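Local coordinates for monoglyceride lipase (Saccharomyces cerevisiae, PDB 4ZWN), which hydrolyses monoacylglycerols to free fatty acid and glycerol, preferring monounsaturated substrates, and also takes part in the breakdown of fatty acid ethyl esters, at residues I173-H176 and P177-Y181; T203-L207 and K208-S212. The protein carries 2 engineered substitutions. All blocks are in the same frame, centred on the assembly; numbering follows the deposited sequence.

Contact 1 (I173-H176 and P177-Y181)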
loop_
_atom_site.group_PDB
_atom_site.type_symbol
_atom_site.label_atom_id
_atom_site.label_comp_id
_atom_site.label_asym_id
_atom_site.label_seq_id
_atom_site.Cartn_x
_atom_site.Cartn_y
_atom_site.Cartn_z
ATOM N N ILE A 173 1.826 -3.516 10.553
ATOM C CA ILE A 173 1.357 -3.272 11.907
ATOM C C ILE A 173 2.470 -3.656 12.883
ATOM O O ILE A 173 2.964 -2.813 13.632
ATOM C CB ILE A 173 0.056 -4.046 12.199
ATOM C CG1 ILE A 173 -1.058 -3.549 11.268
ATOM C CG2 ILE A 173 -0.356 -3.874 13.646
ATOM C CD1 ILE A 173 -2.418 -4.177 11.516
ATOM N N ILE A 174 2.876 -4.920 12.858
ATOM C CA ILE A 174 4.065 -5.352 13.588
ATOM C C ILE A 174 4.970 -6.185 12.693
ATOM O O ILE A 174 4.500 -7.031 11.932
ATOM C CB ILE A 174 3.717 -6.181 14.841
ATOM C CG1 ILE A 174 2.672 -7.247 14.504
ATOM C CG2 ILE A 174 3.235 -5.280 15.962
ATOM C CD1 ILE A 174 2.498 -8.288 15.583
ATOM N N LEU A 175 6.272 -5.945 12.787
ATOM C CA LEU A 175 7.238 -6.757 12.060
ATOM C C LEU A 175 7.209 -8.200 12.551
ATOM O O LEU A 175 6.941 -8.468 13.723
ATOM C CB LEU A 175 8.650 -6.185 12.204
ATOM C CG LEU A 175 8.908 -4.798 11.615
ATOM C CD1 LEU A 175 10.346 -4.371 11.867
ATOM C CD2 LEU A 175 8.600 -4.793 10.130
ATOM N N HIS A 176 7.478 -9.124 11.635
ATOM C CA HIS A 176 7.618 -10.537 11.953
ATOM C C HIS A 176 8.958 -10.769 12.643
ATOM O O HIS A 176 9.952 -10.141 12.276
ATOM C CB HIS A 176 7.509 -11.372 10.675
ATOM C CG HIS A 176 7.419 -12.848 10.911
ATOM N ND1 HIS A 176 8.521 -13.625 11.193
ATOM C CD2 HIS A 176 6.359 -13.691 10.890
ATOM C CE1 HIS A 176 8.143 -14.883 11.343
ATOM N NE2 HIS A 176 6.836 -14.949 11.165
ATOM N N PRO A 177 8.990 -11.662 13.650
ATOM C CA PRO A 177 10.207 -11.962 14.416
ATOM C C PRO A 177 11.425 -12.258 13.540
ATOM O O PRO A 177 12.542 -11.880 13.889
ATOM C CB PRO A 177 9.811 -13.201 15.222
ATOM C CG PRO A 177 8.350 -13.044 15.428
ATOM C CD PRO A 177 7.825 -12.405 14.167
ATOM N N HIS A 178 11.200 -12.917 12.409
ATOM C CA HIS A 178 12.273 -13.234 11.477
ATOM C C HIS A 178 12.968 -11.971 10.977
ATOM O O HIS A 178 14.191 -11.938 10.838
ATOM C CB HIS A 178 11.727 -14.032 10.298
ATOM C CG HIS A 178 12.757 -14.381 9.275
ATOM N ND1 HIS A 178 13.070 -13.551 8.218
ATOM C CD2 HIS A 178 13.545 -15.474 9.140
ATOM C CE1 HIS A 178 14.007 -14.118 7.480
ATOM N NE2 HIS A 178 14.312 -15.284 8.016
ATOM N N THR A 179 12.183 -10.932 10.714
ATOM C CA THR A 179 12.732 -9.663 10.248
ATOM C C THR A 179 13.417 -8.898 11.383
ATOM O O THR A 179 14.481 -8.309 11.189
ATOM C CB THR A 179 11.635 -8.781 9.609
ATOM O OG1 THR A 179 11.179 -9.397 8.398
ATOM C CG2 THR A 179 12.173 -7.392 9.283
ATOM N N MET A 180 12.817 -8.919 12.570
ATOM C CA MET A 180 13.386 -8.204 13.709
ATOM C C MET A 180 14.707 -8.824 14.168
ATOM O O MET A 180 15.623 -8.112 14.578
ATOM C CB MET A 180 12.392 -8.164 14.869
ATOM C CG MET A 180 11.047 -7.565 14.492
ATOM S SD MET A 180 9.925 -7.374 15.892
ATOM C CE MET A 180 10.707 -6.011 16.749
ATOM N N TYR A 181 14.805 -10.149 14.087
ATOM C CA TYR A 181 16.034 -10.854 14.449
ATOM C C TYR A 181 17.160 -10.643 13.434
ATOM O O TYR A 181 18.314 -10.459 13.817
ATOM C CB TYR A 181 15.762 -12.354 14.603
ATOM C CG TYR A 181 15.340 -12.776 15.996
ATOM C CD1 TYR A 181 14.109 -12.399 16.516
ATOM C CD2 TYR A 181 16.169 -13.562 16.786
ATOM C CE1 TYR A 181 13.718 -12.785 17.784
ATOM C CE2 TYR A 181 15.786 -13.952 18.054
ATOM C CZ TYR A 181 14.559 -13.561 18.547
ATOM O OH TYR A 181 14.168 -13.946 19.807
#
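His176 sets its imidazole beside the start of helix 177-182 and caps it through the ring: ND1 accepts the backbone N-H of His178 at 3.0 Å. The bond is fairly straight (163° at the hydrogen), with the donor tilted 18° from the ring plane. With CG anti to the backbone N (chi1 -171°), the ring lies beside its own carbonyl carbon, close to the first turn. Pro177 supports it from one face. Its CD lies over that face, 3.5 Å from the ring centroid, a CH-pi contact with the two side chains crossing at about a right angle. At the rim of the imidazole, CB of His178 approaches ND1 to 3.4 Å, while its own ring leads away from the cap. The carbonyl O of His176 completes the turn, taking Met180 N at 3.1 Å and, weakly, Thr179 N. Leu175 and Met180 meet on another side of this turn: CB of the leucine touches CG of the methionine at 3.6 Å. Thr179 points back toward the loop, but its OG1 bonds to Thr273 O, next to the inferred charge-relay residue Asp272. The loop after strand 165-169 leads into this helix, Leu175 touching Met240 of helix 233-248 and Asn275, His176 and Pro177 touching Asp276. To accept from His178, ND1 must be without a proton, consistent with a neutral ring protonated at NE2; a proton on ND1 would probably break the side-chain cap.

Contact 2 (T203-L207 and K208-S212)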
loop_
_atom_site.group_PDB
_atom_site.type_symbol
_atom_site.label_atom_id
_atom_site.label_comp_id
_atom_site.label_asym_id
_atom_site.label_seq_id
_atom_site.Cartn_x
_atom_site.Cartn_y
_atom_site.Cartn_z
ATOM N N THR A 203 18.919 -0.916 4.174
ATOM C CA THR A 203 18.999 -2.196 4.869
ATOM C C THR A 203 19.016 -3.376 3.906
ATOM O O THR A 203 19.240 -4.515 4.312
ATOM C CB THR A 203 17.826 -2.371 5.845
ATOM O OG1 THR A 203 16.591 -2.379 5.118
ATOM C CG2 THR A 203 17.815 -1.235 6.851
ATOM N N GLY A 204 18.774 -3.099 2.630
ATOM C CA GLY A 204 18.760 -4.142 1.623
ATOM C C GLY A 204 17.428 -4.862 1.527
ATOM O O GLY A 204 16.687 -4.964 2.508
ATOM N N LEU A 205 17.129 -5.367 0.336
ATOM C CA LEU A 205 15.879 -6.073 0.080
ATOM C C LEU A 205 15.935 -7.539 0.489
ATOM O O LEU A 205 16.851 -8.268 0.110
ATOM C CB LEU A 205 15.514 -5.978 -1.401
ATOM C CG LEU A 205 15.144 -4.592 -1.927
ATOM C CD1 LEU A 205 14.883 -4.660 -3.417
ATOM C CD2 LEU A 205 13.932 -4.051 -1.188
ATOM N N ASP A 206 14.943 -7.966 1.262
ATOM C CA ASP A 206 14.795 -9.372 1.615
ATOM C C ASP A 206 14.000 -10.089 0.524
ATOM O O ASP A 206 12.801 -10.327 0.671
ATOM C CB ASP A 206 14.107 -9.516 2.976
ATOM C CG ASP A 206 13.954 -10.961 3.403
ATOM O OD1 ASP A 206 14.685 -11.825 2.873
ATOM O OD2 ASP A 206 13.105 -11.235 4.274
ATOM N N LEU A 207 14.684 -10.430 -0.565
ATOM C CA LEU A 207 14.040 -10.981 -1.756
ATOM C C LEU A 207 13.258 -12.259 -1.472
ATOM O O LEU A 207 12.167 -12.461 -2.013
ATOM C CB LEU A 207 15.084 -11.243 -2.846
ATOM C CG LEU A 207 15.817 -10.012 -3.393
ATOM C CD1 LEU A 207 16.865 -10.421 -4.416
ATOM C CD2 LEU A 207 14.835 -9.021 -4.001
ATOM N N LYS A 208 13.815 -13.117 -0.623
ATOM C CA LYS A 208 13.161 -14.371 -0.267
ATOM C C LYS A 208 11.931 -14.126 0.604
ATOM O O LYS A 208 10.957 -14.874 0.539
ATOM C CB LYS A 208 14.144 -15.303 0.444
ATOM C CG LYS A 208 15.013 -16.110 -0.513
ATOM C CD LYS A 208 16.038 -16.959 0.229
ATOM C CE LYS A 208 16.533 -18.108 -0.640
ATOM N NZ LYS A 208 16.950 -17.651 -1.995
ATOM N N GLY A 209 11.975 -13.071 1.409
ATOM C CA GLY A 209 10.849 -12.724 2.255
ATOM C C GLY A 209 9.760 -11.999 1.487
ATOM O O GLY A 209 8.577 -12.105 1.812
ATOM N N ILE A 210 10.164 -11.263 0.457
ATOM C CA ILE A 210 9.229 -10.467 -0.327
ATOM C C ILE A 210 8.334 -11.346 -1.196
ATOM O O ILE A 210 7.115 -11.173 -1.217
ATOM C CB ILE A 210 9.976 -9.445 -1.208
ATOM C CG1 ILE A 210 10.553 -8.329 -0.333
ATOM C CG2 ILE A 210 9.052 -8.858 -2.259
ATOM C CD1 ILE A 210 11.388 -7.323 -1.083
ATOM N N THR A 211 8.938 -12.299 -1.900
ATOM C CA THR A 211 8.179 -13.179 -2.786
ATOM C C THR A 211 8.780 -14.577 -2.899
ATOM O O THR A 211 9.969 -14.779 -2.649
ATOM C CB THR A 211 8.069 -12.588 -4.199
ATOM O OG1 THR A 211 7.313 -13.477 -5.029
ATOM C CG2 THR A 211 9.450 -12.397 -4.802
ATOM N N SER A 212 7.945 -15.537 -3.287
ATOM C CA SER A 212 8.391 -16.907 -3.495
ATOM C C SER A 212 8.779 -17.153 -4.952
ATOM O O SER A 212 9.449 -18.138 -5.261
ATOM C CB SER A 212 7.304 -17.896 -3.073
ATOM O OG SER A 212 6.172 -17.800 -3.920
#
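Asp206 closes the N-terminal end of helix 207-210 with both its backbone and its carboxylate. Its carbonyl O accepts Ile210 N at 2.8 Å and a weak second bond from Gly209 N. The carboxylate adds the cap: OD1 takes the same Gly209 N-H, weakly, at 3.3 Å. CG anti to the backbone N (chi1 -179°) swings the group over the first turn, where OD2 lies 3.4 Å from Gly209 CA; a side chain at Gly209 would run into this oxygen. A leucine in place of Asp206 would probably leave Gly209 N with a weak backbone bond alone and the helix start without a negative charge. Asp206 is also the centre of an inverse gamma turn, with a weak bond from Leu207 N to Leu205 O at 3.1 Å. Leu207 O receives Thr211 N at 3.2 Å. Farther out, Ile210 lays CG1 against Asp206 O at 3.2 Å and reaches CD1 to CD2 of Leu205, a light apolar touch at 4.1 Å. Helix 214-222 packs on this apolar side, Leu220 meeting Leu205, Leu207 and Ile210, while Ile210 also touches Ile274 and Ser303, beside the probable charge-relay His302 in the loop after strand 292-297.

How the contacts relate
Both contacts are helix starts, each with an N-cap residue whose side chain and carbonyl O accept N-H groups of the first turn, but the caps differ: an imidazole nitrogen in contact 1, a carboxylate oxygen in contact 2. Contact 1 lies at the surface, following strand 165-169 of the central sheet, whereas contact 2 is partly buried and packs against helix 214-222. They hold different helices, 177-182 and 207-210, with centres 13 Å apart and nearest atoms about 4 Å apart without touching. Each lies near, without touching, the inferred charge-relay residues: contact 1 near Asp272, contact 2 near His302 and Asp272. Ile274 neighbours both, bonding to His176 through its backbone and touching Ile210.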